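Local structure of CELL division protein FTSZ (Haloferax volcanii, 4B46) at residues A[188-191]-A[192-196]; A[355-358]-A[359-363]; A[85-88]-A[89-92]; A[315-318]-A[319-323]. The protein binds GTP as a tubulin-like cytoskeletal GTPase and controls archaeal cell shape, being essential for the rod-shaped cells needed for efficient swimming. All coordinates share one frame; numbering follows the deposited sequence.

Contact 1: A[188-191]-A[192-196]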
loop_
_atom_site.group_PDB
_atom_site.type_symbol
_atom_site.label_atom_id
_atom_site.label_comp_id
_atom_site.label_asym_id
_atom_site.label_seq_id
_atom_site.Cartn_x
_atom_site.Cartn_y
_atom_site.Cartn_z
ATOM N N GLU A 188 7.153 5.658 7.757
ATOM C CA GLU A 188 8.474 5.186 7.329
ATOM C C GLU A 188 8.462 3.683 7.082
ATOM O O GLU A 188 9.017 3.199 6.099
ATOM C CB GLU A 188 9.525 5.491 8.395
ATOM C CG GLU A 188 9.980 6.932 8.449
ATOM C CD GLU A 188 11.139 7.213 7.506
ATOM O OE1 GLU A 188 11.451 6.343 6.662
ATOM O OE2 GLU A 188 11.737 8.305 7.611
ATOM N N GLU A 189 7.827 2.952 7.992
ATOM C CA GLU A 189 7.697 1.503 7.871
ATOM C C GLU A 189 6.900 1.121 6.629
ATOM O O GLU A 189 7.234 0.162 5.927
ATOM C CB GLU A 189 7.054 0.923 9.137
ATOM C CG GLU A 189 7.951 1.090 10.377
ATOM C CD GLU A 189 7.266 0.715 11.676
ATOM O OE1 GLU A 189 6.102 1.109 11.892
ATOM O OE2 GLU A 189 7.900 0.023 12.490
ATOM N N ILE A 190 5.842 1.875 6.358
ATOM C CA ILE A 190 5.012 1.624 5.191
ATOM C C ILE A 190 5.835 1.812 3.919
ATOM O O ILE A 190 5.884 0.935 3.053
ATOM C CB ILE A 190 3.789 2.566 5.172
ATOM C CG1 ILE A 190 2.798 2.173 6.283
ATOM C CG2 ILE A 190 3.141 2.577 3.800
ATOM C CD1 ILE A 190 1.623 3.149 6.461
ATOM N N VAL A 191 6.512 2.949 3.824
ATOM C CA VAL A 191 7.246 3.280 2.611
ATOM C C VAL A 191 8.476 2.375 2.376
ATOM O O VAL A 191 8.781 2.033 1.242
ATOM C CB VAL A 191 7.616 4.781 2.597
ATOM C CG1 VAL A 191 8.440 5.098 1.416
ATOM C CG2 VAL A 191 6.344 5.638 2.560
ATOM N N ASN A 192 9.169 1.976 3.440
ATOM C CA ASN A 192 10.320 1.083 3.292
ATOM C C ASN A 192 9.922 -0.270 2.728
ATOM O O ASN A 192 10.668 -0.890 1.984
ATOM C CB ASN A 192 11.030 0.875 4.632
ATOM C CG ASN A 192 11.882 2.062 5.031
ATOM O OD1 ASN A 192 12.402 2.780 4.178
ATOM N ND2 ASN A 192 12.038 2.270 6.337
ATOM N N ARG A 193 8.738 -0.725 3.101
ATOM C CA ARG A 193 8.254 -2.029 2.685
ATOM C C ARG A 193 7.730 -2.008 1.266
ATOM O O ARG A 193 8.185 -2.788 0.426
ATOM C CB ARG A 193 7.194 -2.536 3.661
ATOM C CG ARG A 193 7.833 -3.007 4.960
ATOM C CD ARG A 193 6.867 -3.097 6.138
ATOM N NE ARG A 193 7.556 -3.779 7.232
ATOM C CZ ARG A 193 8.467 -3.197 8.000
ATOM N NH1 ARG A 193 8.762 -1.913 7.823
ATOM N NH2 ARG A 193 9.073 -3.894 8.947
ATOM N N PHE A 194 6.778 -1.120 0.991
ATOM C CA PHE A 194 6.231 -1.032 -0.357
ATOM C C PHE A 194 7.214 -0.404 -1.339
ATOM O O PHE A 194 7.160 -0.660 -2.548
ATOM C CB PHE A 194 4.880 -0.314 -0.347
ATOM C CG PHE A 194 3.807 -1.082 0.377
ATOM C CD1 PHE A 194 3.203 -2.174 -0.223
ATOM C CD2 PHE A 194 3.425 -0.733 1.666
ATOM C CE1 PHE A 194 2.234 -2.905 0.440
ATOM C CE2 PHE A 194 2.459 -1.461 2.340
ATOM C CZ PHE A 194 1.853 -2.540 1.722
ATOM N N GLY A 195 8.126 0.411 -0.828
ATOM C CA GLY A 195 9.166 0.970 -1.670
ATOM C C GLY A 195 10.119 -0.105 -2.174
ATOM O O GLY A 195 10.610 -0.034 -3.299
ATOM N N VAL A 196 10.400 -1.104 -1.344
ATOM C CA VAL A 196 11.300 -2.172 -1.786
ATOM C C VAL A 196 10.588 -3.033 -2.817
ATOM O O VAL A 196 11.172 -3.395 -3.839
ATOM C CB VAL A 196 11.830 -3.034 -0.616
ATOM C CG1 VAL A 196 12.430 -4.343 -1.128
ATOM C CG2 VAL A 196 12.873 -2.266 0.162
#
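Two consecutive turns of helix 179-198, the central helix of the tubulin/FtsZ fold that runs between the nucleotide-binding and C-terminal domains, meet here, with Arg193 folded back on Glu189 and Phe194 set beside Ile190. The arginine chain runs extended from CG to NE along the same course as Glu189, then turns its guanidinium back so that NH1 donates to Glu189 O at 3.2 Å. The bond is straight at the hydrogen (166°), and the oxygen lies at the edge of the guanidinium, in its plane. NH1 reaches the carbonyl well from the side, with a C=O...N angle of 107°, while the backbone N of Arg193 adds only a weak bond to the same oxygen. The Glu189 carboxylate does not close on this arginine: its OE2 stays 5.1 Å from Arg193 NH1, and OE1 forms a salt bridge with Lys174. The helix is firmer one residue on, where Phe194 N binds Ile190 O at 3.0 Å. On the buried side CG2 of Ile190, anti to its own backbone N, touches CD2 of the Phe194 ring at 3.9 Å. Next to them Gly195 N reaches Val191 O at 2.7 Å, less straight at 136°. Outward, Phe194 packs on Phe19 of helix 9-26 and on Leu165 and Val231 of the sheet. Ile190 touches the bound GDP and lines its pocket, while its i+4 partner Phe194 packs into the core behind it, midway along the core helix characteristic of tubulins and FtsZ.

Contact 2: A[355-358]-A[359-363]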
loop_
_atom_site.group_PDB
_atom_site.type_symbol
_atom_site.label_atom_id
_atom_site.label_comp_id
_atom_site.label_asym_id
_atom_site.label_seq_id
_atom_site.Cartn_x
_atom_site.Cartn_y
_atom_site.Cartn_z
ATOM N N ILE A 355 -9.791 -9.274 8.862
ATOM C CA ILE A 355 -10.795 -9.087 7.822
ATOM C C ILE A 355 -12.141 -9.665 8.239
ATOM O O ILE A 355 -13.186 -9.043 8.030
ATOM C CB ILE A 355 -10.326 -9.680 6.474
ATOM C CG1 ILE A 355 -9.036 -8.992 6.024
ATOM C CG2 ILE A 355 -11.419 -9.547 5.406
ATOM C CD1 ILE A 355 -9.111 -7.467 6.120
ATOM N N LYS A 356 -12.119 -10.841 8.862
ATOM C CA LYS A 356 -13.346 -11.438 9.381
ATOM C C LYS A 356 -14.009 -10.558 10.454
ATOM O O LYS A 356 -15.235 -10.514 10.545
ATOM C CB LYS A 356 -13.088 -12.848 9.939
ATOM C CG LYS A 356 -12.824 -13.899 8.859
ATOM C CD LYS A 356 -12.937 -15.315 9.410
ATOM C CE LYS A 356 -11.780 -15.652 10.345
ATOM N NZ LYS A 356 -11.877 -17.037 10.905
ATOM N N GLU A 357 -13.202 -9.870 11.257
ATOM C CA GLU A 357 -13.736 -8.928 12.240
ATOM C C GLU A 357 -14.500 -7.786 11.562
ATOM O O GLU A 357 -15.625 -7.468 11.943
ATOM C CB GLU A 357 -12.625 -8.307 13.084
ATOM C CG GLU A 357 -13.168 -7.212 14.027
ATOM C CD GLU A 357 -12.186 -6.088 14.273
ATOM O OE1 GLU A 357 -11.127 -6.072 13.617
ATOM O OE2 GLU A 357 -12.462 -5.229 15.150
ATOM N N LEU A 358 -13.857 -7.164 10.579
ATOM C CA LEU A 358 -14.436 -6.039 9.866
ATOM C C LEU A 358 -15.734 -6.435 9.168
ATOM O O LEU A 358 -16.730 -5.712 9.243
ATOM C CB LEU A 358 -13.439 -5.467 8.860
ATOM C CG LEU A 358 -12.209 -4.795 9.463
ATOM C CD1 LEU A 358 -11.325 -4.250 8.344
ATOM C CD2 LEU A 358 -12.608 -3.687 10.420
ATOM N N GLN A 359 -15.729 -7.587 8.502
ATOM C CA GLN A 359 -16.950 -8.098 7.887
ATOM C C GLN A 359 -18.081 -8.232 8.914
ATOM O O GLN A 359 -19.218 -7.836 8.648
ATOM C CB GLN A 359 -16.687 -9.425 7.161
ATOM C CG GLN A 359 -15.724 -9.271 5.985
ATOM C CD GLN A 359 -15.308 -10.592 5.346
ATOM O OE1 GLN A 359 -15.381 -11.659 5.964
ATOM N NE2 GLN A 359 -14.858 -10.519 4.100
ATOM N N GLN A 360 -17.763 -8.771 10.088
ATOM C CA GLN A 360 -18.747 -8.915 11.151
ATOM C C GLN A 360 -19.240 -7.546 11.643
ATOM O O GLN A 360 -20.437 -7.347 11.860
ATOM C CB GLN A 360 -18.167 -9.715 12.319
ATOM C CG GLN A 360 -19.183 -10.099 13.373
ATOM C CD GLN A 360 -20.135 -11.169 12.890
ATOM O OE1 GLN A 360 -19.711 -12.182 12.337
ATOM N NE2 GLN A 360 -21.430 -10.944 13.079
ATOM N N VAL A 361 -18.308 -6.614 11.824
ATOM C CA VAL A 361 -18.643 -5.246 12.206
ATOM C C VAL A 361 -19.607 -4.600 11.205
ATOM O O VAL A 361 -20.624 -4.028 11.596
ATOM C CB VAL A 361 -17.374 -4.377 12.341
ATOM C CG1 VAL A 361 -17.739 -2.897 12.412
ATOM C CG2 VAL A 361 -16.583 -4.790 13.569
ATOM N N ALA A 362 -19.291 -4.706 9.919
ATOM C CA ALA A 362 -20.138 -4.139 8.874
ATOM C C ALA A 362 -21.521 -4.792 8.833
ATOM O O ALA A 362 -22.537 -4.112 8.692
ATOM C CB ALA A 362 -19.459 -4.263 7.533
ATOM N N ILE A 363 -21.548 -6.114 8.962
ATOM C CA ILE A 363 -22.793 -6.875 8.933
ATOM C C ILE A 363 -23.739 -6.500 10.072
ATOM O O ILE A 363 -24.937 -6.310 9.851
ATOM C CB ILE A 363 -22.517 -8.397 8.947
ATOM C CG1 ILE A 363 -22.109 -8.873 7.554
ATOM C CG2 ILE A 363 -23.738 -9.176 9.422
ATOM C CD1 ILE A 363 -21.823 -10.364 7.486
#
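Backbone hydrogen bonds carry most of the contact between Ile355-Leu358 and Gln359-Ile363, successive turns of helix 353-366 near the end of the modelled chain. Gln359 N donates to Ile355 O at 3.0 Å and is almost straight (173°). Gln360 N follows to Lys356 O at 3.1 Å, Val361 N to Glu357 O at 2.8 Å and Ala362 N to Leu358 O, also at 2.8 Å. This is regular alpha-helical i to i+4 bonding with no break.

The side-chain touches are slighter, van der Waals in kind. Gln359 has CG anti to its carbonyl carbon (chi1 -64°) and an extended chain beyond, which carries the amide back along the helix over Ile355. Its NE2 comes within 3.8 Å of Ile355 CG2, the two side chains crossing at a slant, and its CG sits 3.3 Å from Ile355 O. One turn on, Val361 uses CG2 to lie 3.3 Å from Glu357 O, and the same methyl approaches Glu357 CG at 4.2 Å.

The polar ends mostly find partners beyond the two segments. Glu357 OE1 makes a salt bridge to Arg354, Lys356 NZ is hydrogen-bonded to Asn351, and Gln360 NE2 has a weak bond to Glu364. The inner side of the helix rests on helix 144-160, where Ile355 meets Phe154 and Val361 meets Ala151.

The chemistry is thus divided: main-chain bonds hold the two turns together, Ile355 and Val361 turn to the neighbouring helix, and the polar ends find partners along this helix or just before it, with only van der Waals contacts linking side chains of the two segments.

Contact 3: A[85-88]-A[89-92]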
loop_
_atom_site.group_PDB
_atom_site.type_symbol
_atom_site.label_atom_id
_atom_site.label_comp_id
_atom_site.label_asym_id
_atom_site.label_seq_id
_atom_site.Cartn_x
_atom_site.Cartn_y
_atom_site.Cartn_z
ATOM N N GLU A 85 -12.868 17.275 -10.689
ATOM C CA GLU A 85 -11.754 18.052 -10.141
ATOM C C GLU A 85 -10.519 17.173 -10.025
ATOM O O GLU A 85 -9.401 17.587 -10.339
ATOM C CB GLU A 85 -12.093 18.615 -8.761
ATOM C CG GLU A 85 -13.061 19.770 -8.772
ATOM C CD GLU A 85 -13.128 20.462 -7.425
ATOM O OE1 GLU A 85 -13.771 19.921 -6.499
ATOM O OE2 GLU A 85 -12.532 21.549 -7.285
ATOM N N VAL A 86 -10.731 15.954 -9.549
ATOM C CA VAL A 86 -9.644 15.006 -9.411
ATOM C C VAL A 86 -9.106 14.648 -10.794
ATOM O O VAL A 86 -7.894 14.666 -11.023
ATOM C CB VAL A 86 -10.098 13.743 -8.676
ATOM C CG1 VAL A 86 -8.904 12.803 -8.466
ATOM C CG2 VAL A 86 -10.739 14.117 -7.346
ATOM N N GLN A 87 -10.017 14.357 -11.720
ATOM C CA GLN A 87 -9.638 13.980 -13.081
ATOM C C GLN A 87 -8.873 15.101 -13.776
ATOM O O GLN A 87 -7.986 14.845 -14.597
ATOM C CB GLN A 87 -10.864 13.581 -13.910
ATOM C CG GLN A 87 -10.510 12.945 -15.259
ATOM C CD GLN A 87 -9.557 11.761 -15.115
ATOM O OE1 GLN A 87 -9.716 10.915 -14.227
ATOM N NE2 GLN A 87 -8.546 11.710 -15.975
ATOM N N GLY A 88 -9.219 16.338 -13.438
ATOM C CA GLY A 88 -8.513 17.497 -13.942
ATOM C C GLY A 88 -7.026 17.379 -13.676
ATOM O O GLY A 88 -6.213 17.584 -14.576
ATOM N N ALA A 89 -6.676 17.023 -12.444
ATOM C CA ALA A 89 -5.279 16.830 -12.041
ATOM C C ALA A 89 -4.633 15.589 -12.648
ATOM O O ALA A 89 -3.445 15.593 -12.970
ATOM C CB ALA A 89 -5.181 16.750 -10.540
ATOM N N ILE A 90 -5.404 14.514 -12.754
ATOM C CA ILE A 90 -4.916 13.278 -13.343
ATOM C C ILE A 90 -4.613 13.472 -14.837
ATOM O O ILE A 90 -3.718 12.826 -15.391
ATOM C CB ILE A 90 -5.920 12.128 -13.119
ATOM C CG1 ILE A 90 -6.067 11.849 -11.622
ATOM C CG2 ILE A 90 -5.472 10.858 -13.822
ATOM C CD1 ILE A 90 -7.128 10.839 -11.298
ATOM N N ASP A 91 -5.333 14.392 -15.476
ATOM C CA ASP A 91 -5.119 14.670 -16.894
ATOM C C ASP A 91 -3.726 15.221 -17.217
ATOM O O ASP A 91 -3.338 15.289 -18.384
ATOM C CB ASP A 91 -6.186 15.631 -17.420
ATOM C CG ASP A 91 -7.525 14.954 -17.645
ATOM O OD1 ASP A 91 -7.560 13.711 -17.732
ATOM O OD2 ASP A 91 -8.541 15.674 -17.740
ATOM N N SER A 92 -2.981 15.614 -16.190
ATOM C CA SER A 92 -1.633 16.137 -16.385
ATOM C C SER A 92 -0.582 15.034 -16.228
ATOM O O SER A 92 0.575 15.198 -16.618
ATOM C CB SER A 92 -1.360 17.287 -15.415
ATOM O OG SER A 92 -2.342 18.304 -15.552
#
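Gln87 reaches forward one turn to Asp91, NE2 donating to OD1 at 2.8 Å with an angle of 156° at the hydrogen. The torsions explain how it gets there: CG stands anti to the backbone N (chi1 -170°), and a bend at chi2 then swings the amide round toward the C-terminal end of the helix. The two side chains cross at about a right angle, with amide and carboxylate planes 60° apart. OD1 lies close to the amide plane of Gln87, but NE2 meets it from above the carboxylate plane of Asp91. On the aspartate, CG is anti to the carbonyl carbon, which folds the carboxylate back beside the turn. The backbones of the same pair are joined as well, Asp91 N to Gln87 O at 2.8 Å.

The amide is held from outside too: OE1 bonds to His122 and NE2 also to Tyr127, so three hydrogen bonds fix its rotation. These partners belong to helix 111-126 and the loop that follows it. Helix 83-90 packs, within the tubulin-type GTPase domain, between helix 111-126 and the edge strand 55-57, where Ala89 touches Val56.

Val86 and Ile90 form the apolar side of the contact. They lie alongside one another and point the same way, Val86 CG1 meeting Ile90 CD1 at 3.9 Å. Ile90 CD1 also lies 3.9 Å from Gln87 OE1, while Ile90 CG2 passes 3.8 Å from Gln87 NE2. Beneath them Ile90 N binds Val86 O at 3.0 Å, and against helix 111-126 Val86 rests on Leu119 and Ile90 on Leu123.

Contact 4: A[315-318]-A[319-323]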
loop_
_atom_site.group_PDB
_atom_site.type_symbol
_atom_site.label_atom_id
_atom_site.label_comp_id
_atom_site.label_asym_id
_atom_site.label_seq_id
_atom_site.Cartn_x
_atom_site.Cartn_y
_atom_site.Cartn_z
ATOM N N ARG A 315 12.432 -19.418 -2.703
ATOM C CA ARG A 315 11.155 -19.726 -3.347
ATOM C C ARG A 315 10.607 -21.079 -2.891
ATOM O O ARG A 315 9.418 -21.200 -2.578
ATOM C CB ARG A 315 11.295 -19.709 -4.878
ATOM C CG ARG A 315 11.506 -18.330 -5.485
ATOM C CD ARG A 315 11.734 -18.438 -7.000
ATOM N NE ARG A 315 10.579 -19.025 -7.676
ATOM C CZ ARG A 315 10.659 -19.818 -8.741
ATOM N NH1 ARG A 315 11.844 -20.118 -9.256
ATOM N NH2 ARG A 315 9.555 -20.311 -9.289
ATOM N N LYS A 316 11.459 -22.098 -2.874
ATOM C CA LYS A 316 11.024 -23.418 -2.404
ATOM C C LYS A 316 10.548 -23.371 -0.956
ATOM O O LYS A 316 9.514 -23.940 -0.613
ATOM C CB LYS A 316 12.142 -24.454 -2.537
ATOM C CG LYS A 316 12.451 -24.833 -3.972
ATOM C CD LYS A 316 13.503 -25.924 -4.039
ATOM C CE LYS A 316 13.692 -26.407 -5.465
ATOM N NZ LYS A 316 14.775 -27.434 -5.548
ATOM N N TRP A 317 11.309 -22.696 -0.107
ATOM C CA TRP A 317 10.933 -22.592 1.299
ATOM C C TRP A 317 9.585 -21.862 1.456
ATOM O O TRP A 317 8.724 -22.283 2.232
ATOM C CB TRP A 317 12.056 -21.935 2.110
ATOM C CG TRP A 317 11.806 -21.914 3.600
ATOM C CD1 TRP A 317 12.170 -22.871 4.510
ATOM C CD2 TRP A 317 11.135 -20.889 4.346
ATOM N NE1 TRP A 317 11.767 -22.498 5.775
ATOM C CE2 TRP A 317 11.131 -21.287 5.699
ATOM C CE3 TRP A 317 10.536 -19.672 3.999
ATOM C CZ2 TRP A 317 10.551 -20.512 6.705
ATOM C CZ3 TRP A 317 9.964 -18.903 5.002
ATOM C CH2 TRP A 317 9.975 -19.331 6.340
ATOM N N ILE A 318 9.383 -20.794 0.691
ATOM C CA ILE A 318 8.108 -20.072 0.730
ATOM C C ILE A 318 6.947 -20.971 0.303
ATOM O O ILE A 318 5.862 -20.934 0.889
ATOM C CB ILE A 318 8.166 -18.772 -0.112
ATOM C CG1 ILE A 318 9.067 -17.756 0.593
ATOM C CG2 ILE A 318 6.760 -18.180 -0.346
ATOM C CD1 ILE A 318 9.416 -16.551 -0.237
ATOM N N GLU A 319 7.175 -21.784 -0.719
ATOM C CA GLU A 319 6.146 -22.708 -1.163
ATOM C C GLU A 319 5.782 -23.708 -0.053
ATOM O O GLU A 319 4.609 -23.997 0.177
ATOM C CB GLU A 319 6.592 -23.430 -2.438
ATOM C CG GLU A 319 5.755 -24.654 -2.765
ATOM C CD GLU A 319 4.288 -24.316 -2.973
ATOM O OE1 GLU A 319 3.967 -23.140 -3.275
ATOM O OE2 GLU A 319 3.450 -25.229 -2.831
ATOM N N GLU A 320 6.794 -24.211 0.644
ATOM C CA GLU A 320 6.583 -25.099 1.785
ATOM C C GLU A 320 5.735 -24.454 2.874
ATOM O O GLU A 320 4.886 -25.109 3.472
ATOM C CB GLU A 320 7.924 -25.541 2.376
ATOM C CG GLU A 320 8.780 -26.346 1.396
ATOM C CD GLU A 320 10.157 -26.675 1.940
ATOM O OE1 GLU A 320 10.268 -26.961 3.152
ATOM O OE2 GLU A 320 11.128 -26.648 1.155
ATOM N N GLN A 321 5.960 -23.164 3.115
ATOM C CA GLN A 321 5.291 -22.461 4.198
ATOM C C GLN A 321 3.902 -21.947 3.829
ATOM O O GLN A 321 3.112 -21.614 4.706
ATOM C CB GLN A 321 6.152 -21.282 4.663
ATOM C CG GLN A 321 7.531 -21.685 5.170
ATOM C CD GLN A 321 7.469 -22.503 6.444
ATOM O OE1 GLN A 321 6.651 -22.239 7.319
ATOM N NE2 GLN A 321 8.336 -23.503 6.552
ATOM N N THR A 322 3.604 -21.859 2.537
ATOM C CA THR A 322 2.364 -21.206 2.102
ATOM C C THR A 322 1.424 -22.136 1.353
ATOM O O THR A 322 0.207 -21.962 1.400
ATOM C CB THR A 322 2.643 -20.000 1.186
ATOM O OG1 THR A 322 3.362 -20.448 0.020
ATOM C CG2 THR A 322 3.459 -18.933 1.921
ATOM N N GLY A 323 1.992 -23.109 0.644
ATOM C CA GLY A 323 1.226 -23.900 -0.304
ATOM C C GLY A 323 0.716 -23.073 -1.481
ATOM O O GLY A 323 -0.237 -23.468 -2.156
#
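Trp317 takes the side chain of Gln321 over one face of its indole. Gln321 CG stands 3.4 Å from the centroid of the six-membered ring and only 5° off its normal, a CH-pi contact. The glutamine chain bends at chi2, which lays its amide over the indole with the two planes 22° apart and brings NE2 to 3.7 Å from Trp317 NE1. The indole itself is thrown forward along the helix because its CG is anti to the backbone N (chi1 -174°). Below, Gln321 N donates to Trp317 O at 3.0 Å.

One residue on, the helix closes on Ile318 O. Thr322 OG1 donates to this oxygen at 2.7 Å, from above the carbonyl plane, and the amides of Gln321 and Thr322 add weak bonds to it. Ile318 and Thr322 run side by side, their CG2 methyls 4.1 Å apart. Helix 308-322 is the crossover helix of a beta-alpha-beta unit between strands 294-301 and 326-333, and it ends here: Gly323 leaves helical geometry with positive phi, its N bonded to Glu319 O at 2.8 Å.

Farther out, Trp317 packs on Val275, Arg276 and Ala279 of helix 265-280, while Ile318 reaches Leu297 and Val327 on the two strands. Thr322 OG1 is also hydrogen-bonded to Ser324, just past the helix end, and Arg315 NE binds Val327 O.

How the contacts relate
All four contacts are turns within single helices, met along the chain in the order 3, 1, 4, 2, and none touches another. Contact 1 is the one at the nucleotide: the side chain of Ile190 is about 4 Å from GDP, whereas Leu358 of contact 2 is about 11 Å away and Val86 of contact 3 about 13 Å. Contact 4 is remote from the nucleotide site. Contact 1 is also the most central, its nearest atoms about 13 Å from those of contact 2 and of contact 4. Contacts 3 and 4 lie on opposite sides of the chain's centre, their own centres 43 Å apart, one in the GTPase domain and the other in the C-terminal domain.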